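Local coordinates for glycoside hydrolase family 81 (Clostridium thermocellum, PDB 6FOP), which probably hydrolyses beta-1,3-glucans such as laminarin for the cellulosome in its natural form, this chain being an engineered mutant, at residues N414-H417 and F418-Y422. Residues are numbered along the deposited sequence; the frame is centred on the assembly and turned at random.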
loop_
_atom_site.group_PDB
_atom_site.type_symbol
_atom_site.label_atom_id
_atom_site.label_comp_id
_atom_site.label_asym_id
_atom_site.label_seq_id
_atom_site.Cartn_x
_atom_site.Cartn_y
_atom_site.Cartn_z
ATOM N N ASN A 414 1.424 9.486 -10.261
ATOM C CA ASN A 414 1.531 9.501 -8.803
ATOM C C ASN A 414 0.158 9.531 -8.115
ATOM O O ASN A 414 -0.768 10.177 -8.599
ATOM C CB ASN A 414 2.276 10.730 -8.302
ATOM C CG ASN A 414 3.737 10.772 -8.704
ATOM O OD1 ASN A 414 4.376 9.752 -8.954
ATOM N ND2 ASN A 414 4.267 11.992 -8.790
ATOM N N ASP A 415 0.048 8.833 -6.991
ATOM C CA ASP A 415 -0.920 9.232 -5.967
ATOM C C ASP A 415 -2.395 9.027 -6.316
ATOM O O ASP A 415 -3.256 9.653 -5.687
ATOM C CB ASP A 415 -0.742 10.712 -5.560
ATOM C CG ASP A 415 0.637 11.047 -5.009
ATOM O OD1 ASP A 415 1.456 10.142 -4.850
ATOM O OD2 ASP A 415 0.896 12.250 -4.761
ATOM N N HIS A 416 -2.747 8.166 -7.265
ATOM C CA HIS A 416 -4.166 8.107 -7.606
ATOM C C HIS A 416 -5.022 7.654 -6.424
ATOM O O HIS A 416 -6.185 8.062 -6.303
ATOM C CB HIS A 416 -4.442 7.218 -8.817
ATOM C CG HIS A 416 -4.015 7.831 -10.113
ATOM N ND1 HIS A 416 -4.441 7.353 -11.333
ATOM C CD2 HIS A 416 -3.191 8.866 -10.385
ATOM C CE1 HIS A 416 -3.923 8.092 -12.302
ATOM N NE2 HIS A 416 -3.152 9.012 -11.752
ATOM N N HIS A 417 -4.495 6.752 -5.609
ATOM C CA HIS A 417 -5.229 6.310 -4.418
ATOM C C HIS A 417 -5.504 7.469 -3.452
ATOM O O HIS A 417 -6.625 7.578 -2.929
ATOM C CB HIS A 417 -4.559 5.086 -3.745
ATOM C CG HIS A 417 -3.165 5.321 -3.224
ATOM N ND1 HIS A 417 -2.288 6.228 -3.768
ATOM C CD2 HIS A 417 -2.509 4.738 -2.202
ATOM C CE1 HIS A 417 -1.149 6.189 -3.099
ATOM N NE2 HIS A 417 -1.259 5.290 -2.143
ATOM N N PHE A 418 -4.510 8.347 -3.253
ATOM C CA PHE A 418 -4.699 9.494 -2.363
ATOM C C PHE A 418 -5.798 10.399 -2.928
ATOM O O PHE A 418 -6.678 10.866 -2.182
ATOM C CB PHE A 418 -3.427 10.332 -2.263
ATOM C CG PHE A 418 -2.215 9.613 -1.702
ATOM C CD1 PHE A 418 -2.314 8.512 -0.875
ATOM C CD2 PHE A 418 -0.957 10.138 -1.959
ATOM C CE1 PHE A 418 -1.177 7.959 -0.303
ATOM C CE2 PHE A 418 0.172 9.561 -1.428
ATOM C CZ PHE A 418 0.053 8.476 -0.594
ATOM N N HIS A 419 -5.723 10.721 -4.213
ATOM C CA HIS A 419 -6.683 11.657 -4.785
ATOM C C HIS A 419 -8.072 11.041 -4.799
ATOM O O HIS A 419 -9.063 11.650 -4.361
ATOM C CB HIS A 419 -6.352 12.015 -6.227
ATOM C CG HIS A 419 -5.141 12.852 -6.457
ATOM N ND1 HIS A 419 -3.923 12.699 -5.839
ATOM C CD2 HIS A 419 -4.967 13.826 -7.377
ATOM C CE1 HIS A 419 -3.059 13.555 -6.369
ATOM N NE2 HIS A 419 -3.670 14.243 -7.300
ATOM N N TYR A 420 -8.173 9.850 -5.370
ATOM C CA TYR A 420 -9.480 9.273 -5.631
ATOM C C TYR A 420 -10.152 8.742 -4.367
ATOM O O TYR A 420 -11.364 8.625 -4.338
ATOM C CB TYR A 420 -9.398 8.206 -6.702
ATOM C CG TYR A 420 -8.889 8.673 -8.054
ATOM C CD1 TYR A 420 -8.686 9.995 -8.359
ATOM C CD2 TYR A 420 -8.559 7.730 -9.028
ATOM C CE1 TYR A 420 -8.192 10.397 -9.582
ATOM C CE2 TYR A 420 -8.057 8.110 -10.235
ATOM C CZ TYR A 420 -7.850 9.439 -10.517
ATOM O OH TYR A 420 -7.343 9.858 -11.710
ATOM N N GLY A 421 -9.397 8.428 -3.329
ATOM C CA GLY A 421 -9.985 7.987 -2.075
ATOM C C GLY A 421 -11.002 8.990 -1.528
ATOM O O GLY A 421 -12.032 8.595 -0.998
ATOM N N TYR A 422 -10.694 10.284 -1.666
ATOM C CA TYR A 422 -11.620 11.320 -1.226
ATOM C C TYR A 422 -12.909 11.326 -2.053
ATOM O O TYR A 422 -14.007 11.508 -1.505
ATOM C CB TYR A 422 -10.958 12.688 -1.298
ATOM C CG TYR A 422 -9.865 12.920 -0.288
ATOM C CD1 TYR A 422 -10.147 13.076 1.064
ATOM C CD2 TYR A 422 -8.520 13.036 -0.676
ATOM C CE1 TYR A 422 -9.145 13.323 1.982
ATOM C CE2 TYR A 422 -7.507 13.286 0.257
ATOM C CZ TYR A 422 -7.818 13.415 1.594
ATOM O OH TYR A 422 -6.842 13.655 2.532
#
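The imidazole of His-417 lies over one face of Phe-418, the next residue along the first turn of helix 416-433, in an offset stack with centroids 4.0 Å apart and planes inclined by 19°. The two side chains run side by side in the same direction, and the closest approach of the two rings is from His-417 NE2 to Phe-418 CE1 at 3.2 Å. His-417 can reach this place because its CG sits between the backbone N and the carbonyl carbon (chi1 62°), which swings the ring alongside its neighbour. Gln-491 holds NE2 by a hydrogen bond, fixing the imidazole, while side chains of helix 494-511 (Ala-497 and Trp-501 at His-417, Glu-496 at Phe-418) pack against both residues.

On another flank of the turn His-416 and Tyr-420 also point the same way, but their rings meet obliquely, with Tyr-420 OH 3.9 Å from His-416 ND1. That nitrogen is hydrogen-bonded to Asp-453 OD2, and the hydroxyl to Leu-400 O, so both buried polar ends are satisfied.

Packing is looser at Asp-415, which is partly exposed. Its carboxylate plane is turned 47° from the ring of Phe-418, with Asp-415 CG standing 3.6 Å from Phe-418 CD2. Asp-415 OD2 is hydrogen-bonded to a methylpentanediol molecule, probably from the crystallisation liquor. Along the backbone, His-419 N donates to Asp-415 O at 3.1 Å, nearly straight, and Tyr-420 N to His-416 O at 2.8 Å. Asp-415 occupies the N-cap position without a side-chain capping bond, and these i to i+4 bonds open helix 416-433, its first turn buried, in the domain whose (alpha/alpha)6 barrel is characteristic of family 81.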